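Local coordinates for endo-1,4-beta-xylanase C (Paenibacillus barcinonensis, PDB 4XUO), which hydrolyses internal beta-1,4-xylosidic linkages of xylan, the chain here being its N-terminal CBM22-1 xylan-binding domain, which carries a calcium ion, at residues A[14-19]-A[146-151]; A[22-27]-A[56-61]. All coordinates share one frame; numbering follows the deposited sequence.

Interaction 1: A[14-19]-A[146-151]. With CA (calcium ion), chain C.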
ATOM      1  N   HIS A  14       6.026   8.290   3.043  1.00 20.71           N
ATOM      2  CA  HIS A  14       7.002   7.754   2.098  1.00 21.16           C
ATOM      3  C   HIS A  14       6.965   8.453   0.750  1.00 21.89           C
ATOM      4  O   HIS A  14       5.979   8.330  -0.009  1.00 18.39           O
ATOM      5  CB  HIS A  14       6.755   6.276   1.846  1.00 20.50           C
ATOM      6  CG  HIS A  14       6.982   5.402   3.032  1.00 21.31           C
ATOM      7  ND1 HIS A  14       6.635   4.071   3.025  1.00 21.31           N
ATOM      8  CD2 HIS A  14       7.542   5.641   4.240  1.00 22.13           C
ATOM      9  CE1 HIS A  14       7.015   3.512   4.160  1.00 22.10           C
ATOM     10  NE2 HIS A  14       7.540   4.453   4.930  1.00 23.35           N
ATOM     11  N   SER A  15       8.048   9.184   0.460  1.00 23.54           N
ATOM     12  CA  SER A  15       8.222   9.900  -0.824  1.00 22.98           C
ATOM     13  C   SER A  15       9.111   9.172  -1.827  1.00 22.36           C
ATOM     14  O   SER A  15       9.108   9.513  -3.031  1.00 22.61           O
ATOM     15  CB  SER A  15       8.815  11.275  -0.544  1.00 25.78           C
ATOM     16  OG  SER A  15      10.164  11.128  -0.122  1.00 29.41           O
ATOM     17  N   PHE A  16       9.887   8.202  -1.338  1.00 22.49           N
ATOM     18  CA  PHE A  16      10.753   7.333  -2.144  1.00 23.00           C
ATOM     19  C   PHE A  16      11.924   8.081  -2.797  1.00 24.12           C
ATOM     20  O   PHE A  16      12.560   7.554  -3.691  1.00 28.71           O
ATOM     21  CB  PHE A  16       9.939   6.532  -3.184  1.00 21.74           C
ATOM     22  CG  PHE A  16       8.882   5.657  -2.542  1.00 21.72           C
ATOM     23  CD1 PHE A  16       9.267   4.622  -1.714  1.00 21.77           C
ATOM     24  CD2 PHE A  16       7.521   5.948  -2.673  1.00 23.31           C
ATOM     25  CE1 PHE A  16       8.316   3.832  -1.073  1.00 21.80           C
ATOM     26  CE2 PHE A  16       6.566   5.168  -2.054  1.00 22.36           C
ATOM     27  CZ  PHE A  16       6.967   4.105  -1.238  1.00 22.49           C
ATOM     28  N   GLU A  17      12.225   9.258  -2.268  1.00 26.08           N
ATOM     29  CA  GLU A  17      13.178  10.185  -2.862  1.00 28.41           C
ATOM     30  C   GLU A  17      14.628   9.910  -2.478  1.00 33.08           C
ATOM     31  O   GLU A  17      15.535  10.487  -3.072  1.00 33.19           O
ATOM     32  CB  GLU A  17      12.820  11.605  -2.464  1.00 26.86           C
ATOM     33  CG  GLU A  17      11.505  12.085  -3.044  1.00 26.47           C
ATOM     34  CD  GLU A  17      11.472  12.058  -4.554  1.00 27.47           C
ATOM     35  OE1 GLU A  17      12.376  12.657  -5.178  1.00 27.09           O
ATOM     36  OE2 GLU A  17      10.539  11.467  -5.131  1.00 25.64           O
ATOM     37  N   GLU A  18      14.845   9.042  -1.492  1.00 36.94           N
ATOM     38  CA  GLU A  18      16.181   8.572  -1.157  1.00 40.02           C
ATOM     39  C   GLU A  18      16.421   7.259  -1.912  1.00 41.54           C
ATOM     40  O   GLU A  18      15.735   6.966  -2.895  1.00 43.10           O
ATOM     41  CB  GLU A  18      16.321   8.423   0.366  1.00 44.50           C
ATOM     42  CG  GLU A  18      16.425   9.747   1.121  1.00 49.12           C
ATOM     43  CD  GLU A  18      15.090  10.461   1.294  1.00 53.83           C
ATOM     44  OE1 GLU A  18      14.183   9.897   1.951  1.00 57.63           O
ATOM     45  OE2 GLU A  18      14.946  11.600   0.781  1.00 59.41           O
ATOM     46  N   GLY A  19      17.401   6.472  -1.493  1.00 43.40           N
ATOM     47  CA  GLY A  19      17.748   5.253  -2.224  1.00 44.87           C
ATOM     48  C   GLY A  19      16.842   4.045  -2.002  1.00 47.36           C
ATOM     49  O   GLY A  19      16.754   3.175  -2.879  1.00 48.40           O
ATOM     50  N   TYR A 146       2.841  -1.745 -11.705  1.00 18.99           N
ATOM     51  CA  TYR A 146       2.366  -0.474 -11.245  1.00 17.77           C
ATOM     52  C   TYR A 146       3.290   0.201 -10.262  1.00 18.52           C
ATOM     53  O   TYR A 146       4.178  -0.442  -9.674  1.00 19.66           O
ATOM     54  CB  TYR A 146       0.946  -0.593 -10.645  1.00 17.58           C
ATOM     55  CG  TYR A 146       0.703  -1.773  -9.707  1.00 16.50           C
ATOM     56  CD1 TYR A 146       1.044  -1.711  -8.351  1.00 16.76           C
ATOM     57  CD2 TYR A 146       0.130  -2.954 -10.183  1.00 16.67           C
ATOM     58  CE1 TYR A 146       0.803  -2.778  -7.504  1.00 17.66           C
ATOM     59  CE2 TYR A 146      -0.125  -4.034  -9.342  1.00 17.90           C
ATOM     60  CZ  TYR A 146       0.229  -3.960  -8.009  1.00 17.39           C
ATOM     61  OH  TYR A 146       0.006  -5.050  -7.183  1.00 17.83           O
ATOM     62  N   LEU A 147       3.065   1.505 -10.128  1.00 19.09           N
ATOM     63  CA  LEU A 147       3.860   2.412  -9.318  1.00 20.23           C
ATOM     64  C   LEU A 147       3.052   3.004  -8.163  1.00 18.32           C
ATOM     65  O   LEU A 147       1.842   3.233  -8.298  1.00 17.15           O
ATOM     66  CB  LEU A 147       4.337   3.599 -10.174  1.00 22.60           C
ATOM     67  CG  LEU A 147       5.117   3.224 -11.420  1.00 23.74           C
ATOM     68  CD1 LEU A 147       5.032   4.311 -12.467  1.00 24.98           C
ATOM     69  CD2 LEU A 147       6.561   2.924 -11.090  1.00 24.03           C
ATOM     70  N   LEU A 148       3.754   3.321  -7.064  1.00 17.82           N
ATOM     71  CA  LEU A 148       3.192   3.977  -5.887  1.00 16.65           C
ATOM     72  C   LEU A 148       4.052   5.153  -5.462  1.00 17.26           C
ATOM     73  O   LEU A 148       5.295   5.028  -5.374  1.00 18.84           O
ATOM     74  CB  LEU A 148       3.095   2.975  -4.712  1.00 16.11           C
ATOM     75  CG  LEU A 148       2.668   3.514  -3.351  1.00 15.55           C
ATOM     76  CD1 LEU A 148       1.221   3.983  -3.374  1.00 16.07           C
ATOM     77  CD2 LEU A 148       2.872   2.510  -2.223  1.00 15.96           C
ATOM     78  N   ASP A 149       3.426   6.271  -5.132  1.00 16.41           N
ATOM     79  CA  ASP A 149       4.187   7.440  -4.611  1.00 19.44           C
ATOM     80  C   ASP A 149       3.379   8.215  -3.564  1.00 19.45           C
ATOM     81  O   ASP A 149       2.164   8.055  -3.457  1.00 19.56           O
ATOM     82  CB  ASP A 149       4.583   8.370  -5.778  1.00 20.52           C
ATOM     83  CG  ASP A 149       5.810   9.243  -5.468  1.00 22.46           C
ATOM     84  OD1 ASP A 149       6.459   9.073  -4.372  1.00 19.31           O
ATOM     85  OD2 ASP A 149       6.135  10.088  -6.335  1.00 20.48           O
ATOM     86  N   GLU A 150       4.058   9.059  -2.786  1.00 21.21           N
ATOM     87  CA  GLU A 150       3.414   9.908  -1.777  1.00 23.74           C
ATOM     88  C   GLU A 150       2.475   9.080  -0.913  1.00 20.50           C
ATOM     89  O   GLU A 150       1.305   9.385  -0.765  1.00 20.37           O
ATOM     90  CB  GLU A 150       2.700  11.121  -2.409  1.00 25.53           C
ATOM     91  CG  GLU A 150       3.667  12.189  -2.877  1.00 30.55           C
ATOM     92  CD  GLU A 150       4.422  12.861  -1.745  1.00 34.00           C
ATOM     93  OE1 GLU A 150       3.872  13.812  -1.137  1.00 39.16           O
ATOM     94  OE2 GLU A 150       5.573  12.444  -1.462  1.00 36.61           O
ATOM     95  N   PHE A 151       3.019   8.000  -0.372  1.00 17.44           N
ATOM     96  CA  PHE A 151       2.269   7.131   0.532  1.00 18.41           C
ATOM     97  C   PHE A 151       2.256   7.721   1.935  1.00 18.63           C
ATOM     98  O   PHE A 151       3.266   8.267   2.383  1.00 19.56           O
ATOM     99  CB  PHE A 151       2.872   5.720   0.534  1.00 18.52           C
ATOM    100  CG  PHE A 151       2.199   4.774   1.500  1.00 18.47           C
ATOM    101  CD1 PHE A 151       0.993   4.171   1.193  1.00 18.45           C
ATOM    102  CD2 PHE A 151       2.794   4.491   2.712  1.00 17.73           C
ATOM    103  CE1 PHE A 151       0.374   3.312   2.089  1.00 19.15           C
ATOM    104  CE2 PHE A 151       2.192   3.633   3.622  1.00 17.81           C
ATOM    105  CZ  PHE A 151       0.979   3.037   3.307  1.00 18.69           C
TER
HETATM  106 CA    CA C1001       8.255  10.653  -4.947  1.00 22.22          CA
HETATM  107  O   HOH W   1       7.439  12.237  -3.445  1.00 23.71           O
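The calcium site of this CBM22 beta-sandwich sits where the turn after strand 10-14 meets the corner of strand 146-157. Ser-15 offers its backbone O to the calcium ion at 2.4 Å, and Asp-149 grips the metal with both carboxylate oxygens, OD1 at 2.5 Å and OD2 at 2.6 Å. Glu-17, its chain folded back at chi2 (-59°), adds OE2; a water and the carbonyls of Gln-41 and Gln-44 complete the sphere. That water also donates to Glu-150 OE2, a second-shell carboxylate, while Tyr-40 N holds Asp-149 OD2. One step back from the metal, His-14 N to Phe-151 O (2.8 Å) and Phe-151 N to His-14 O close an antiparallel hydrogen-bonded pair, the rings meeting obliquely at 41°. Phe-16 and Asp-149 run past one another in opposite senses, OD1 lying at the ring edge 3.7 Å from CD2. His-14 CB covers one ring face, and Phe-16 CE2 lies near Leu-148 O. An alanine in place of Phe-16 is likely to open a gap between Leu-148 and His-14 CB, stripping Asp-149 OD1 of its shielding ring edge. Such ligands, from turn, strand end and the Gln-41/Gln-44 segment, are consistent with the structural calcium site of beta-sandwich carbohydrate-binding modules.

Interaction 2: A[22-27]-A[56-61]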
ATOM      1  N   GLN A  22      12.064   1.960   1.837  1.00 23.90           N
ATOM      2  CA  GLN A  22      11.504   2.463   3.071  1.00 25.34           C
ATOM      3  C   GLN A  22      10.623   1.399   3.753  1.00 23.26           C
ATOM      4  O   GLN A  22       9.616   1.726   4.359  1.00 23.54           O
ATOM      5  CB  GLN A  22      10.716   3.762   2.831  1.00 26.27           C
ATOM      6  CG  GLN A  22      11.511   4.853   2.117  1.00 28.32           C
ATOM      7  CD  GLN A  22      10.854   6.230   2.214  1.00 27.72           C
ATOM      8  OE1 GLN A  22      10.444   6.813   1.207  1.00 32.34           O
ATOM      9  NE2 GLN A  22      10.719   6.737   3.424  1.00 29.60           N
ATOM     10  N   GLY A  23      11.044   0.143   3.637  1.00 23.30           N
ATOM     11  CA  GLY A  23      10.374  -0.986   4.275  1.00 22.93           C
ATOM     12  C   GLY A  23       9.510  -1.796   3.330  1.00 20.76           C
ATOM     13  O   GLY A  23       9.162  -2.907   3.653  1.00 20.84           O
ATOM     14  N   TRP A  24       9.108  -1.231   2.186  1.00 19.20           N
ATOM     15  CA  TRP A  24       8.253  -1.964   1.272  1.00 18.74           C
ATOM     16  C   TRP A  24       9.060  -3.098   0.684  1.00 19.77           C
ATOM     17  O   TRP A  24      10.252  -2.935   0.357  1.00 22.72           O
ATOM     18  CB  TRP A  24       7.726  -1.074   0.161  1.00 18.46           C
ATOM     19  CG  TRP A  24       6.673  -0.087   0.603  1.00 17.74           C
ATOM     20  CD1 TRP A  24       6.867   1.148   1.154  1.00 18.55           C
ATOM     21  CD2 TRP A  24       5.248  -0.255   0.492  1.00 17.11           C
ATOM     22  NE1 TRP A  24       5.651   1.748   1.401  1.00 18.70           N
ATOM     23  CE2 TRP A  24       4.650   0.913   1.007  1.00 17.54           C
ATOM     24  CE3 TRP A  24       4.426  -1.301   0.053  1.00 17.61           C
ATOM     25  CZ2 TRP A  24       3.263   1.081   1.085  1.00 17.84           C
ATOM     26  CZ3 TRP A  24       3.058  -1.133   0.100  1.00 16.86           C
ATOM     27  CH2 TRP A  24       2.488   0.062   0.624  1.00 16.97           C
ATOM     28  N   THR A  25       8.427  -4.242   0.588  1.00 19.38           N
ATOM     29  CA  THR A  25       9.084  -5.466   0.176  1.00 20.24           C
ATOM     30  C   THR A  25       8.183  -6.359  -0.682  1.00 19.77           C
ATOM     31  O   THR A  25       6.960  -6.155  -0.800  1.00 19.88           O
ATOM     32  CB  THR A  25       9.608  -6.207   1.413  1.00 22.10           C
ATOM     33  OG1 THR A  25      10.505  -7.242   0.980  1.00 24.88           O
ATOM     34  CG2 THR A  25       8.476  -6.814   2.186  1.00 22.13           C
ATOM     35  N   ALA A  26       8.783  -7.330  -1.344  1.00 20.17           N
ATOM     36  CA  ALA A  26       8.024  -8.165  -2.276  1.00 19.41           C
ATOM     37  C   ALA A  26       7.083  -9.132  -1.573  1.00 20.65           C
ATOM     38  O   ALA A  26       7.467  -9.745  -0.558  1.00 21.66           O
ATOM     39  CB  ALA A  26       8.968  -8.941  -3.166  1.00 20.82           C
ATOM     40  N   ARG A  27       5.868  -9.267  -2.138  1.00 20.20           N
ATOM     41  CA  ARG A  27       4.906 -10.288  -1.760  1.00 20.69           C
ATOM     42  C   ARG A  27       4.693 -11.139  -3.012  1.00 19.93           C
ATOM     43  O   ARG A  27       4.079 -10.699  -3.989  1.00 21.55           O
ATOM     44  CB  ARG A  27       3.594  -9.674  -1.274  1.00 19.63           C
ATOM     45  CG  ARG A  27       2.473 -10.644  -0.983  1.00 19.60           C
ATOM     46  CD  ARG A  27       1.227  -9.844  -0.554  1.00 20.09           C
ATOM     47  NE  ARG A  27       0.031 -10.654  -0.365  1.00 20.77           N
ATOM     48  CZ  ARG A  27      -0.287 -11.294   0.759  1.00 19.74           C
ATOM     49  NH1 ARG A  27       0.540 -11.264   1.807  1.00 22.45           N
ATOM     50  NH2 ARG A  27      -1.432 -11.964   0.849  1.00 20.25           N
ATOM     51  N   ASN A  56      -0.161 -11.029  -5.520  1.00 20.52           N
ATOM     52  CA  ASN A  56       1.172 -10.439  -5.473  1.00 19.69           C
ATOM     53  C   ASN A  56       1.127  -8.913  -5.416  1.00 17.64           C
ATOM     54  O   ASN A  56       0.175  -8.265  -5.912  1.00 17.01           O
ATOM     55  CB  ASN A  56       2.004 -10.773  -6.691  1.00 19.61           C
ATOM     56  CG  ASN A  56       2.193 -12.266  -6.938  1.00 21.05           C
ATOM     57  OD1 ASN A  56       1.879 -13.163  -6.119  1.00 25.26           O
ATOM     58  ND2 ASN A  56       2.691 -12.536  -8.096  1.00 20.57           N
ATOM     59  N   GLY A  57       2.186  -8.321  -4.858  1.00 17.72           N
ATOM     60  CA  GLY A  57       2.344  -6.876  -4.905  1.00 16.18           C
ATOM     61  C   GLY A  57       3.436  -6.390  -3.989  1.00 17.03           C
ATOM     62  O   GLY A  57       4.093  -7.231  -3.346  1.00 17.46           O
ATOM     63  N   PRO A  58       3.615  -5.060  -3.904  1.00 16.42           N
ATOM     64  CA  PRO A  58       4.464  -4.500  -2.871  1.00 16.28           C
ATOM     65  C   PRO A  58       3.745  -4.555  -1.544  1.00 17.36           C
ATOM     66  O   PRO A  58       2.521  -4.362  -1.504  1.00 16.20           O
ATOM     67  CB  PRO A  58       4.670  -3.069  -3.335  1.00 16.68           C
ATOM     68  CG  PRO A  58       3.362  -2.712  -4.002  1.00 15.47           C
ATOM     69  CD  PRO A  58       2.846  -3.997  -4.593  1.00 15.84           C
ATOM     70  N   SER A  59       4.479  -4.859  -0.470  1.00 15.58           N
ATOM     71  CA  SER A  59       3.874  -4.968   0.872  1.00 16.05           C
ATOM     72  C   SER A  59       4.656  -4.248   1.949  1.00 15.90           C
ATOM     73  O   SER A  59       5.862  -4.019   1.791  1.00 16.87           O
ATOM     74  CB  SER A  59       3.721  -6.425   1.291  1.00 17.46           C
ATOM     75  OG  SER A  59       5.009  -7.056   1.456  1.00 17.41           O
ATOM     76  N   LEU A  60       3.959  -3.936   3.040  1.00 15.34           N
ATOM     77  CA  LEU A  60       4.506  -3.149   4.151  1.00 15.95           C
ATOM     78  C   LEU A  60       3.930  -3.636   5.488  1.00 16.00           C
ATOM     79  O   LEU A  60       2.729  -3.658   5.701  1.00 15.28           O
ATOM     80  CB  LEU A  60       4.213  -1.664   3.939  1.00 16.41           C
ATOM     81  CG  LEU A  60       4.826  -0.694   4.955  1.00 16.87           C
ATOM     82  CD1 LEU A  60       6.321  -0.533   4.798  1.00 17.25           C
ATOM     83  CD2 LEU A  60       4.157   0.678   4.884  1.00 16.28           C
ATOM     84  N   SER A  61       4.796  -4.079   6.397  1.00 16.85           N
ATOM     85  CA  SER A  61       4.334  -4.446   7.725  1.00 16.98           C
ATOM     86  C   SER A  61       3.824  -3.201   8.461  1.00 17.18           C
ATOM     87  O   SER A  61       4.530  -2.204   8.518  1.00 17.63           O
ATOM     88  CB  SER A  61       5.476  -5.043   8.569  1.00 18.18           C
ATOM     89  OG  SER A  61       4.955  -5.467   9.833  1.00 18.50           O
TER
HETATM   90  O   HOH W   2       7.689  -3.972   5.904  1.00 22.75           O
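Trp-24 and Leu-60 pack at the inner side of an antiparallel strand pair, 25-27 with 57-61, in one sheet of the beta-sandwich. Leu-60 CB stands over the centre of the indole six-membered ring, 3.7 Å from its centroid and 6° off the normal, a CH-pi contact. With CG anti to the backbone N (chi1 -175°), Leu-60 runs across the indole, bringing CD2 over the CE2 and CZ2 side, while CD1 reaches Gly-23 C. Pro-58 O meets the indole edge at CZ3 and Pro-58 CB touches CE3. Further round, Trp-24 NE1 is hydrogen-bonded to His-14 ND1, and the ring of Phe-151 meets the indole edge-to-face. Thr-25 and Ser-59 exchange backbone bonds of 2.8 Å each (Thr-25 N to Ser-59 O, Ser-59 N to Thr-25 O), and Arg-27 and Gly-57 form a second hydrogen-bonded pair beyond them. Looser are exposed Thr-25, its CG2 resting 3.6 Å from Ser-59 OG, and the Gly-23 end, where a water bridges Gly-23 O and Ser-61 N. Ser-59 itself is buried under strand 132-139 and Arg-27, which extends to a salt bridge with Glu-94 and a cation-pi contact with Tyr-136. Ala-26, at the outer edge, points away from Pro-58. Thr-25 O takes two donors, Ser-59 N in the carbonyl plane and Ser-59 OG at 3.1 Å from above it.

How the interactions relate
Interaction 1 is buried and organised by a metal: carboxylates and backbone carbonyls converge on the ion, and one strand pair closes a step away from it. Interaction 2 is only partly buried; there backbone pairing and an indole against aliphatic groups do the work, with Thr-25 and the Gly-23 end exposed. The two belong to different sheets of the sandwich, and 22-27 with 56-61 is nested within the chain loop that interaction 1 closes. They meet directly: Gln-22 OE1 probably accepts a hydrogen bond from Phe-16 N at 3.0 Å, tying the calcium-binding turn to the start of 22-27.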